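Local coordinates for fatty acid-binding protein TM_1468 (Thermotoga maritima, PDB 1VPV) that binds long-chain fatty acids such as palmitate and may take part in lipid transport or fatty acid metabolism, at residues A[77-91]-A[109-123]. Numbering follows the deposited sequence.
Sequences QPSVEDFKKRYLKYK and GTYNSAVLASKEVDI. With PLM (palmitic acid), chain D.
Phe83 lays one face of its ring over Ala114, whose CB stands 3.6 Å from the ring centroid and 13° off its normal, a CH-pi contact, while Thr110 CG2 meets the ring at its edge. The ring is a knob among Thr110, Ser113, Ala114 and Ala117. In return Ala117, small enough to let the helices close to 7.9 Å between axes, is a knob among Val80, Phe83, Lys84 and Tyr87. An alanine in place of Phe83 would probably leave a gap over Ala114.

With CG beside the backbone N (chi1 -64°), the Tyr87 ring is carried across to helix 110-118, where CE2 comes 3.4 Å from Ala117 CB. At the ring edge OH donates to Ala114 O at 2.8 Å, tilted from the carbonyl plane. Ser118 N reaches that oxygen from the opposite face, so helix 110-118 keeps its own bond. Ser113 OG donates to Pro78 O at 2.8 Å, in the carbonyl plane, tying the turn before helix 80-91 to its neighbour. Farther along, Val121 CG2 packs on Tyr87 and its CG1 on Leu88, and outside them Lys84 NZ and Glu120 OE1 form a long salt bridge of 4.0 Å.

Phe83, touching Leu18 and Ile38, and Thr110, touching Asp20 and Leu40, seat both helices on the sheet. The helices are joined mainly by apolar packing, two hydroxyls satisfy backbone carbonyls, and Thr110 OG1 is hydrogen-bonded to Ser108, whose own hydroxyl binds palmitate.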
loop_
_atom_site.group_PDB
_atom_site.type_symbol
_atom_site.label_atom_id
_atom_site.label_comp_id
_atom_site.label_asym_id
_atom_site.label_seq_id
_atom_site.Cartn_x
_atom_site.Cartn_y
_atom_site.Cartn_z
ATOM N N GLN A 77 0.354 -6.870 13.346
ATOM C CA GLN A 77 -0.774 -7.247 12.473
ATOM C C GLN A 77 -2.094 -7.359 13.223
ATOM O O GLN A 77 -2.116 -7.369 14.456
ATOM C CB GLN A 77 -0.492 -8.564 11.750
ATOM C CG GLN A 77 -0.780 -9.805 12.557
ATOM C CD GLN A 77 0.423 -10.286 13.342
ATOM O OE1 GLN A 77 0.982 -9.556 14.162
ATOM N NE2 GLN A 77 0.837 -11.516 13.087
ATOM N N PRO A 78 -3.208 -7.489 12.476
ATOM C CA PRO A 78 -4.482 -7.771 13.153
ATOM C C PRO A 78 -4.511 -9.230 13.602
ATOM O O PRO A 78 -3.852 -10.102 12.990
ATOM C CB PRO A 78 -5.535 -7.545 12.049
ATOM C CG PRO A 78 -4.764 -6.965 10.831
ATOM C CD PRO A 78 -3.378 -7.475 11.009
ATOM N N SER A 79 -5.270 -9.508 14.647
ATOM C CA SER A 79 -5.409 -10.895 15.095
ATOM C C SER A 79 -6.346 -11.660 14.152
ATOM O O SER A 79 -7.145 -11.076 13.403
ATOM C CB SER A 79 -5.963 -10.954 16.521
ATOM O OG SER A 79 -7.359 -10.610 16.510
ATOM N N VAL A 80 -6.264 -12.976 14.232
ATOM C CA VAL A 80 -7.203 -13.830 13.556
ATOM C C VAL A 80 -8.652 -13.413 13.888
ATOM O O VAL A 80 -9.496 -13.348 13.006
ATOM C CB VAL A 80 -6.928 -15.278 13.949
ATOM C CG1 VAL A 80 -8.030 -16.226 13.448
ATOM C CG2 VAL A 80 -5.553 -15.684 13.412
ATOM N N GLU A 81 -8.915 -13.078 15.141
ATOM C CA GLU A 81 -10.242 -12.661 15.595
ATOM C C GLU A 81 -10.737 -11.392 14.892
ATOM O O GLU A 81 -11.910 -11.311 14.525
ATOM C CB GLU A 81 -10.227 -12.448 17.120
ATOM C CG GLU A 81 -11.560 -12.107 17.752
ATOM N N ASP A 82 -9.860 -10.400 14.728
ATOM C CA ASP A 82 -10.214 -9.137 14.060
ATOM C C ASP A 82 -10.704 -9.435 12.645
ATOM O O ASP A 82 -11.659 -8.814 12.157
ATOM C CB ASP A 82 -8.998 -8.218 13.942
ATOM C CG ASP A 82 -8.622 -7.525 15.260
ATOM O OD1 ASP A 82 -9.400 -7.526 16.218
ATOM O OD2 ASP A 82 -7.540 -6.908 15.328
ATOM N N PHE A 83 -10.022 -10.366 11.979
ATOM C CA PHE A 83 -10.454 -10.834 10.666
ATOM C C PHE A 83 -11.804 -11.588 10.701
ATOM O O PHE A 83 -12.662 -11.327 9.826
ATOM C CB PHE A 83 -9.378 -11.688 9.979
ATOM C CG PHE A 83 -8.348 -10.875 9.224
ATOM C CD1 PHE A 83 -8.663 -10.298 8.013
ATOM C CD2 PHE A 83 -7.055 -10.706 9.728
ATOM C CE1 PHE A 83 -7.721 -9.507 7.320
ATOM C CE2 PHE A 83 -6.105 -9.962 9.039
ATOM C CZ PHE A 83 -6.432 -9.358 7.830
ATOM N N LYS A 84 -11.957 -12.533 11.647
ATOM C CA LYS A 84 -13.206 -13.286 11.812
ATOM C C LYS A 84 -14.389 -12.339 11.949
ATOM O O LYS A 84 -15.406 -12.511 11.293
ATOM C CB LYS A 84 -13.197 -14.157 13.080
ATOM C CG LYS A 84 -12.863 -15.610 12.899
ATOM C CD LYS A 84 -13.203 -16.424 14.162
ATOM C CE LYS A 84 -14.732 -16.572 14.398
ATOM N NZ LYS A 84 -15.100 -17.571 15.470
ATOM N N LYS A 85 -14.259 -11.352 12.824
ATOM C CA LYS A 85 -15.371 -10.435 13.088
ATOM C C LYS A 85 -15.800 -9.692 11.825
ATOM O O LYS A 85 -16.985 -9.655 11.519
ATOM C CB LYS A 85 -15.059 -9.481 14.252
ATOM C CG LYS A 85 -15.022 -10.211 15.611
ATOM C CD LYS A 85 -14.819 -9.286 16.815
ATOM N N ARG A 86 -14.852 -9.137 11.087
ATOM C CA ARG A 86 -15.161 -8.519 9.794
ATOM C C ARG A 86 -15.850 -9.494 8.826
ATOM O O ARG A 86 -16.882 -9.140 8.226
ATOM C CB ARG A 86 -13.912 -7.936 9.110
ATOM C CG ARG A 86 -13.196 -6.844 9.875
ATOM C CD ARG A 86 -13.361 -5.465 9.255
ATOM N NE ARG A 86 -12.820 -4.413 10.134
ATOM C CZ ARG A 86 -12.784 -3.118 9.838
ATOM N NH1 ARG A 86 -13.240 -2.677 8.681
ATOM N NH2 ARG A 86 -12.272 -2.257 10.698
ATOM N N TYR A 87 -15.292 -10.694 8.668
ATOM C CA TYR A 87 -15.866 -11.691 7.738
ATOM C C TYR A 87 -17.343 -11.951 8.052
ATOM O O TYR A 87 -18.193 -11.961 7.161
ATOM C CB TYR A 87 -15.114 -13.036 7.806
ATOM C CG TYR A 87 -13.650 -13.006 7.374
ATOM C CD1 TYR A 87 -13.126 -11.944 6.649
ATOM C CD2 TYR A 87 -12.795 -14.075 7.665
ATOM C CE1 TYR A 87 -11.789 -11.937 6.237
ATOM C CE2 TYR A 87 -11.460 -14.080 7.242
ATOM C CZ TYR A 87 -10.963 -13.008 6.544
ATOM O OH TYR A 87 -9.645 -13.003 6.138
ATOM N N LEU A 88 -17.619 -12.170 9.333
ATOM C CA LEU A 88 -18.962 -12.419 9.823
ATOM C C LEU A 88 -19.877 -11.225 9.639
ATOM O O LEU A 88 -21.054 -11.410 9.326
ATOM C CB LEU A 88 -18.938 -12.788 11.294
ATOM C CG LEU A 88 -18.277 -14.127 11.564
ATOM C CD1 LEU A 88 -18.154 -14.313 13.071
ATOM C CD2 LEU A 88 -19.066 -15.295 10.930
ATOM N N LYS A 89 -19.354 -10.015 9.825
ATOM C CA LYS A 89 -20.147 -8.823 9.567
ATOM C C LYS A 89 -20.565 -8.759 8.102
ATOM O O LYS A 89 -21.711 -8.427 7.799
ATOM C CB LYS A 89 -19.406 -7.561 9.980
ATOM C CG LYS A 89 -20.085 -6.248 9.563
ATOM C CD LYS A 89 -19.193 -5.062 9.998
ATOM C CE LYS A 89 -18.916 -4.070 8.869
ATOM N NZ LYS A 89 -20.130 -3.299 8.504
ATOM N N TYR A 90 -19.649 -9.092 7.198
ATOM C CA TYR A 90 -19.969 -9.139 5.772
ATOM C C TYR A 90 -21.025 -10.187 5.473
ATOM O O TYR A 90 -21.917 -9.943 4.669
ATOM C CB TYR A 90 -18.719 -9.366 4.924
ATOM C CG TYR A 90 -17.619 -8.356 5.190
ATOM C CD1 TYR A 90 -17.900 -7.031 5.504
ATOM C CD2 TYR A 90 -16.289 -8.729 5.107
ATOM C CE1 TYR A 90 -16.863 -6.110 5.727
ATOM C CE2 TYR A 90 -15.269 -7.826 5.335
ATOM C CZ TYR A 90 -15.556 -6.528 5.642
ATOM O OH TYR A 90 -14.497 -5.671 5.878
ATOM N N LYS A 91 -20.951 -11.323 6.157
ATOM C CA LYS A 91 -21.932 -12.379 6.010
ATOM C C LYS A 91 -23.338 -11.951 6.397
ATOM O O LYS A 91 -24.296 -12.185 5.653
ATOM C CB LYS A 91 -21.525 -13.554 6.882
ATOM C CG LYS A 91 -22.452 -14.760 6.840
ATOM C CD LYS A 91 -21.737 -15.949 7.447
ATOM C CE LYS A 91 -22.713 -16.977 7.986
ATOM N NZ LYS A 91 -23.681 -17.354 6.930
ATOM N N GLY A 109 2.716 -10.702 9.164
ATOM C CA GLY A 109 1.809 -11.871 9.401
ATOM C C GLY A 109 0.325 -11.569 9.125
ATOM O O GLY A 109 -0.557 -12.369 9.422
ATOM N N THR A 110 0.040 -10.406 8.536
ATOM C CA THR A 110 -1.334 -10.084 8.207
ATOM C C THR A 110 -1.971 -11.156 7.315
ATOM O O THR A 110 -3.086 -11.621 7.584
ATOM C CB THR A 110 -1.418 -8.703 7.564
ATOM O OG1 THR A 110 -0.894 -7.742 8.490
ATOM C CG2 THR A 110 -2.860 -8.352 7.251
ATOM N N TYR A 111 -1.247 -11.564 6.282
ATOM C CA TYR A 111 -1.711 -12.620 5.399
ATOM C C TYR A 111 -1.993 -13.885 6.184
ATOM O O TYR A 111 -3.018 -14.550 5.949
ATOM C CB TYR A 111 -0.705 -12.886 4.274
ATOM C CG TYR A 111 -1.011 -14.107 3.455
ATOM C CD1 TYR A 111 -1.879 -14.045 2.381
ATOM C CD2 TYR A 111 -0.427 -15.342 3.756
ATOM C CE1 TYR A 111 -2.165 -15.177 1.629
ATOM C CE2 TYR A 111 -0.712 -16.477 3.017
ATOM C CZ TYR A 111 -1.583 -16.378 1.954
ATOM O OH TYR A 111 -1.872 -17.489 1.211
ATOM N N ASN A 112 -1.118 -14.222 7.131
ATOM C CA ASN A 112 -1.343 -15.421 7.920
ATOM C C ASN A 112 -2.635 -15.337 8.711
ATOM O O ASN A 112 -3.426 -16.272 8.658
ATOM C CB ASN A 112 -0.145 -15.769 8.807
ATOM C CG ASN A 112 0.965 -16.490 8.024
ATOM O OD1 ASN A 112 0.777 -16.867 6.855
ATOM N ND2 ASN A 112 2.125 -16.672 8.659
ATOM N N SER A 113 -2.859 -14.212 9.389
ATOM C CA SER A 113 -4.055 -14.015 10.203
ATOM C C SER A 113 -5.328 -14.156 9.372
ATOM O O SER A 113 -6.278 -14.874 9.751
ATOM C CB SER A 113 -4.050 -12.646 10.855
ATOM O OG SER A 113 -3.225 -12.624 11.970
ATOM N N ALA A 114 -5.309 -13.485 8.229
ATOM C CA ALA A 114 -6.447 -13.446 7.323
ATOM C C ALA A 114 -6.807 -14.833 6.853
ATOM O O ALA A 114 -7.987 -15.166 6.771
ATOM C CB ALA A 114 -6.145 -12.548 6.118
ATOM N N VAL A 115 -5.790 -15.643 6.559
ATOM C CA VAL A 115 -5.996 -17.004 6.058
ATOM C C VAL A 115 -6.511 -17.884 7.152
ATOM O O VAL A 115 -7.394 -18.704 6.913
ATOM C CB VAL A 115 -4.706 -17.641 5.435
ATOM C CG1 VAL A 115 -4.893 -19.133 5.162
ATOM C CG2 VAL A 115 -4.366 -16.962 4.150
ATOM N N LEU A 116 -5.957 -17.726 8.351
ATOM C CA LEU A 116 -6.411 -18.542 9.478
ATOM C C LEU A 116 -7.866 -18.194 9.776
ATOM O O LEU A 116 -8.685 -19.084 10.043
ATOM C CB LEU A 116 -5.522 -18.361 10.711
ATOM C CG LEU A 116 -4.082 -18.896 10.592
ATOM C CD1 LEU A 116 -3.208 -18.441 11.766
ATOM C CD2 LEU A 116 -4.070 -20.394 10.504
ATOM N N ALA A 117 -8.193 -16.898 9.690
ATOM C CA ALA A 117 -9.554 -16.457 10.007
ATOM C C ALA A 117 -10.532 -17.070 8.998
ATOM O O ALA A 117 -11.637 -17.425 9.366
ATOM C CB ALA A 117 -9.640 -14.971 10.024
ATOM N N SER A 118 -10.092 -17.242 7.742
ATOM C CA SER A 118 -10.969 -17.797 6.679
ATOM C C SER A 118 -11.437 -19.226 6.953
ATOM O O SER A 118 -12.469 -19.660 6.426
ATOM C CB SER A 118 -10.273 -17.797 5.322
ATOM O OG SER A 118 -9.242 -18.780 5.279
ATOM N N LYS A 119 -10.656 -19.956 7.744
ATOM C CA LYS A 119 -10.999 -21.335 8.104
ATOM C C LYS A 119 -12.011 -21.410 9.233
ATOM O O LYS A 119 -12.587 -22.459 9.447
ATOM C CB LYS A 119 -9.740 -22.130 8.467
ATOM C CG LYS A 119 -8.696 -22.070 7.344
ATOM C CD LYS A 119 -7.728 -23.235 7.365
ATOM C CE LYS A 119 -6.830 -23.180 6.152
ATOM N NZ LYS A 119 -6.528 -24.554 5.647
ATOM N N GLU A 120 -12.253 -20.305 9.935
ATOM C CA GLU A 120 -13.213 -20.317 11.042
ATOM C C GLU A 120 -14.600 -19.756 10.730
ATOM O O GLU A 120 -15.360 -19.502 11.642
ATOM C CB GLU A 120 -12.602 -19.575 12.222
ATOM C CG GLU A 120 -11.295 -20.220 12.694
ATOM C CD GLU A 120 -11.083 -20.118 14.198
ATOM O OE1 GLU A 120 -11.511 -19.116 14.815
ATOM O OE2 GLU A 120 -10.479 -21.045 14.772
ATOM N N VAL A 121 -14.929 -19.567 9.455
ATOM C CA VAL A 121 -16.213 -18.986 9.039
ATOM C C VAL A 121 -16.796 -19.706 7.824
ATOM O O VAL A 121 -16.075 -20.323 7.029
ATOM C CB VAL A 121 -16.132 -17.475 8.690
ATOM C CG1 VAL A 121 -15.663 -16.680 9.869
ATOM C CG2 VAL A 121 -15.198 -17.193 7.481
ATOM N N ASP A 122 -18.120 -19.598 7.703
ATOM C CA ASP A 122 -18.914 -20.187 6.620
ATOM C C ASP A 122 -18.725 -19.587 5.244
ATOM O O ASP A 122 -18.906 -20.268 4.236
ATOM C CB ASP A 122 -20.388 -19.972 6.945
ATOM C CG ASP A 122 -20.875 -20.902 7.984
ATOM O OD1 ASP A 122 -20.180 -21.914 8.217
ATOM O OD2 ASP A 122 -21.951 -20.625 8.565
ATOM N N ILE A 123 -18.457 -18.294 5.221
ATOM C CA ILE A 123 -18.551 -17.484 4.024
ATOM C C ILE A 123 -17.237 -17.615 3.252
ATOM O O ILE A 123 -16.174 -17.446 3.835
ATOM C CB ILE A 123 -18.893 -15.993 4.395
ATOM C CG1 ILE A 123 -18.907 -15.103 3.151
ATOM C CG2 ILE A 123 -17.900 -15.403 5.457
ATOM C CD1 ILE A 123 -19.340 -13.658 3.440
HETATM C C1 PLM D . 2.965 -5.420 10.789
HETATM O O1 PLM D . 2.556 -6.604 10.605
HETATM O O2 PLM D . 3.358 -5.018 11.931
HETATM C C2 PLM D . 2.948 -4.477 9.607
HETATM C C3 PLM D . 4.334 -4.302 9.022
HETATM C C4 PLM D . 4.308 -3.240 7.930
HETATM C C5 PLM D . 5.727 -3.030 7.409
HETATM C C6 PLM D . 5.789 -1.984 6.326
HETATM C C7 PLM D . 7.188 -1.816 5.753
HETATM C C8 PLM D . 7.311 -0.508 4.979
HETATM C C9 PLM D . 6.623 -0.588 3.634
HETATM C CA PLM D . 6.664 0.732 2.891
HETATM C CB PLM D . 6.105 0.574 1.485
HETATM C CC PLM D . 5.873 1.942 0.850
HETATM C CD PLM D . 5.465 1.837 -0.634
HETATM C CE PLM D . 5.020 3.171 -1.206
HETATM C CF PLM D . 4.792 3.119 -2.709
HETATM C CG PLM D . 3.402 2.594 -3.077
#